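Long-range contact in Exo-arabinanase (Penicillium chrysogenum, PDB 3A72), which probably releases arabinobiose from the chain ends of alpha-1,5-linked arabinan, as an exo-acting glycoside hydrolase with a six-bladed beta-propeller fold: residues Arg22-Arg27 with Gly335-Glu340. Sequence-based numbering, arbitrary orientation.
Sequences RTLYPR and GVLLGE
L24 meets the loop 335-340 with both of its methyls. L24 CD1 rests on the peptide between V336 and L337, 3.3 Å from V336 O. L24 CD2 touches L337 CD2 at 3.8 Å, where the two side chains cross at a slant. The branch of L24 is turned to the loop by a chi1 of -158°, with CG anti to the backbone N.

At the other end R22 NH1 gives a weak, bent hydrogen bond to E340 O (2.9 Å, 124° at the hydrogen). Water 1 joins R22 NH1 to G339 O, and water 2 joins R22 NH2 to E340 OE1. R22 NH2 also bonds S16 O, in the loop that leads into strand 23-30. Water 3 bridges Y25 N and G335 O.

The loop is shaped by a type II turn from V336 to G339. N342 ND2 bonds both T23 O and V336 O and so pins strand to loop.

L24, Y25 and L337 all touch bound arabinofuranose. Strand 23-30 is the innermost strand of its blade, and the loop comes from the neighbouring blade. Such a junction lining a central sugar pocket is characteristic of a six-bladed, sialidase-like beta-propeller.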
ATOM      1  N   ARG A  22      16.697  -7.437   0.299  1.00  6.35           N
ATOM      2  CA  ARG A  22      16.348  -8.593  -0.528  1.00  6.11           C
ATOM      3  C   ARG A  22      14.888  -8.578  -0.995  1.00  5.50           C
ATOM      4  O   ARG A  22      14.610  -8.688  -2.190  1.00  6.04           O
ATOM      5  CB  ARG A  22      16.740  -9.921   0.093  1.00  6.96           C
ATOM      6  CG  ARG A  22      18.224 -10.026   0.451  1.00  7.45           C
ATOM      7  CD  ARG A  22      18.634 -11.455   0.741  1.00  8.64           C
ATOM      8  NE  ARG A  22      20.052 -11.601   0.974  1.00 10.35           N
ATOM      9  CZ  ARG A  22      20.648 -11.511   2.155  1.00 11.65           C
ATOM     10  NH1 ARG A  22      19.950 -11.220   3.275  1.00 12.13           N
ATOM     11  NH2 ARG A  22      21.966 -11.715   2.206  1.00 16.72           N
ATOM     12  N   THR A  23      13.980  -8.455  -0.018  1.00  5.55           N
ATOM     13  CA  THR A  23      12.568  -8.231  -0.294  1.00  4.97           C
ATOM     14  C   THR A  23      12.114  -7.122   0.633  1.00  5.18           C
ATOM     15  O   THR A  23      12.673  -6.921   1.712  1.00  5.76           O
ATOM     16  CB  THR A  23      11.716  -9.500  -0.053  1.00  5.48           C
ATOM     17  OG1 THR A  23      11.770  -9.935   1.318  1.00  6.32           O
ATOM     18  CG2 THR A  23      12.208 -10.664  -0.868  1.00  6.47           C
ATOM     19  N   LEU A  24      11.068  -6.418   0.233  1.00  4.88           N
ATOM     20  CA  LEU A  24      10.462  -5.371   1.040  1.00  4.87           C
ATOM     21  C   LEU A  24       9.142  -4.959   0.412  1.00  4.47           C
ATOM     22  O   LEU A  24       8.981  -5.149  -0.810  1.00  4.74           O
ATOM     23  CB  LEU A  24      11.376  -4.105   1.066  1.00  4.81           C
ATOM     24  CG  LEU A  24      11.147  -3.153   2.255  1.00  5.27           C
ATOM     25  CD1 LEU A  24      11.679  -3.731   3.552  1.00  6.44           C
ATOM     26  CD2 LEU A  24      11.804  -1.798   1.959  1.00  5.93           C
ATOM     27  N   TYR A  25       8.229  -4.378   1.165  1.00  4.20           N
ATOM     28  CA  TYR A  25       7.095  -3.650   0.633  1.00  4.26           C
ATOM     29  C   TYR A  25       6.078  -4.601  -0.009  1.00  4.01           C
ATOM     30  O   TYR A  25       5.903  -4.646  -1.234  1.00  4.58           O
ATOM     31  CB  TYR A  25       7.536  -2.546  -0.328  1.00  4.38           C
ATOM     32  CG  TYR A  25       6.559  -1.396  -0.451  1.00  4.15           C
ATOM     33  CD1 TYR A  25       6.844  -0.170   0.160  1.00  4.09           C
ATOM     34  CD2 TYR A  25       5.340  -1.523  -1.130  1.00  4.05           C
ATOM     35  CE1 TYR A  25       5.957   0.913   0.084  1.00  4.53           C
ATOM     36  CE2 TYR A  25       4.455  -0.432  -1.215  1.00  4.70           C
ATOM     37  CZ  TYR A  25       4.773   0.749  -0.615  1.00  4.11           C
ATOM     38  OH  TYR A  25       3.939   1.858  -0.698  1.00  4.47           O
ATOM     39  N   PRO A  26       5.395  -5.413   0.810  1.00  3.97           N
ATOM     40  CA  PRO A  26       4.445  -6.383   0.267  1.00  4.46           C
ATOM     41  C   PRO A  26       3.207  -5.696  -0.229  1.00  4.21           C
ATOM     42  O   PRO A  26       2.657  -4.826   0.467  1.00  4.58           O
ATOM     43  CB  PRO A  26       4.097  -7.236   1.488  1.00  4.31           C
ATOM     44  CG  PRO A  26       4.200  -6.256   2.637  1.00  4.72           C
ATOM     45  CD  PRO A  26       5.389  -5.392   2.289  1.00  4.26           C
ATOM     46  N   ARG A  27       2.674  -6.121  -1.353  1.00  4.27           N
ATOM     47  CA  ARG A  27       1.328  -5.727  -1.806  1.00  4.32           C
ATOM     48  C   ARG A  27       0.680  -6.972  -2.403  1.00  4.31           C
ATOM     49  O   ARG A  27       1.329  -7.877  -2.894  1.00  5.18           O
ATOM     50  CB  ARG A  27       1.353  -4.546  -2.775  1.00  4.63           C
ATOM     51  CG  ARG A  27       1.761  -3.226  -2.106  1.00  4.49           C
ATOM     52  CD  ARG A  27       0.672  -2.720  -1.194  1.00  4.72           C
ATOM     53  NE  ARG A  27       0.944  -1.413  -0.593  1.00  4.67           N
ATOM     54  CZ  ARG A  27       1.505  -1.232   0.617  1.00  4.01           C
ATOM     55  NH1 ARG A  27       1.932  -2.231   1.350  1.00  4.52           N
ATOM     56  NH2 ARG A  27       1.607   0.013   1.067  1.00  4.86           N
ATOM     57  N   GLY A 335       9.176  -8.257   5.151  1.00  5.99           N
ATOM     58  CA  GLY A 335      10.356  -7.984   5.939  1.00  5.94           C
ATOM     59  C   GLY A 335      10.434  -6.598   6.461  1.00  5.50           C
ATOM     60  O   GLY A 335       9.469  -5.828   6.417  1.00  6.18           O
ATOM     61  N   VAL A 336      11.597  -6.253   7.026  1.00  6.71           N
ATOM     62  CA  VAL A 336      11.840  -4.956   7.674  1.00  7.05           C
ATOM     63  C   VAL A 336      12.853  -4.178   6.858  1.00  7.09           C
ATOM     64  O   VAL A 336      13.646  -4.725   6.072  1.00  6.77           O
ATOM     65  CB  VAL A 336      12.318  -5.136   9.126  1.00  8.78           C
ATOM     66  CG1 VAL A 336      11.248  -5.853   9.938  1.00 10.50           C
ATOM     67  CG2 VAL A 336      13.648  -5.881   9.203  1.00 10.33           C
ATOM     68  N   LEU A 337      12.875  -2.850   7.029  1.00  7.67           N
ATOM     69  CA  LEU A 337      13.875  -2.003   6.392  1.00  7.90           C
ATOM     70  C   LEU A 337      15.272  -2.515   6.725  1.00  7.15           C
ATOM     71  O   LEU A 337      15.589  -2.808   7.888  1.00  8.59           O
ATOM     72  CB  LEU A 337      13.733  -0.560   6.931  1.00  8.88           C
ATOM     73  CG  LEU A 337      12.495   0.201   6.350  1.00  9.82           C
ATOM     74  CD1 LEU A 337      12.229   1.460   7.173  1.00 13.85           C
ATOM     75  CD2 LEU A 337      12.659   0.563   4.875  1.00 12.18           C
ATOM     76  N   LEU A 338      16.119  -2.641   5.710  1.00  7.75           N
ATOM     77  CA  LEU A 338      17.477  -3.072   5.833  1.00  8.58           C
ATOM     78  C   LEU A 338      17.595  -4.433   6.502  1.00  8.18           C
ATOM     79  O   LEU A 338      18.653  -4.790   7.056  1.00  9.47           O
ATOM     80  CB  LEU A 338      18.322  -2.027   6.585  1.00 11.28           C
ATOM     81  CG  LEU A 338      18.321  -0.670   5.878  1.00 15.84           C
ATOM     82  CD1 LEU A 338      19.143   0.337   6.639  1.00 24.56           C
ATOM     83  CD2 LEU A 338      18.864  -0.759   4.443  1.00 21.05           C
ATOM     84  N   GLY A 339      16.575  -5.277   6.386  1.00  7.90           N
ATOM     85  CA  GLY A 339      16.607  -6.533   7.066  1.00  8.33           C
ATOM     86  C   GLY A 339      17.626  -7.494   6.507  1.00  8.16           C
ATOM     87  O   GLY A 339      17.751  -7.605   5.322  1.00  8.69           O
ATOM     88  N   GLU A 340      18.300  -8.210   7.393  1.00  9.82           N
ATOM     89  CA  GLU A 340      19.309  -9.204   6.991  1.00 10.49           C
ATOM     90  C   GLU A 340      18.724 -10.574   6.714  1.00 10.25           C
ATOM     91  O   GLU A 340      19.448 -11.372   6.088  1.00 12.67           O
ATOM     92  CB  GLU A 340      20.381  -9.295   8.100  1.00 14.61           C
ATOM     93  CG  GLU A 340      21.215  -8.023   8.179  1.00 17.40           C
ATOM     94  CD  GLU A 340      22.124  -7.696   7.031  1.00 27.97           C
ATOM     95  OE1 GLU A 340      22.400  -8.694   6.293  1.00 30.65           O
ATOM     96  OE2 GLU A 340      22.548  -6.498   6.875  1.00 24.64           O
TER
HETATM   97  O   HOH W   1      17.323  -9.802   3.790  1.00  8.50           O
HETATM   98  O   HOH W   2      22.632 -10.963   5.117  1.00 34.48           O
HETATM   99  O   HOH W   3       8.353  -4.873   3.989  1.00  8.89           O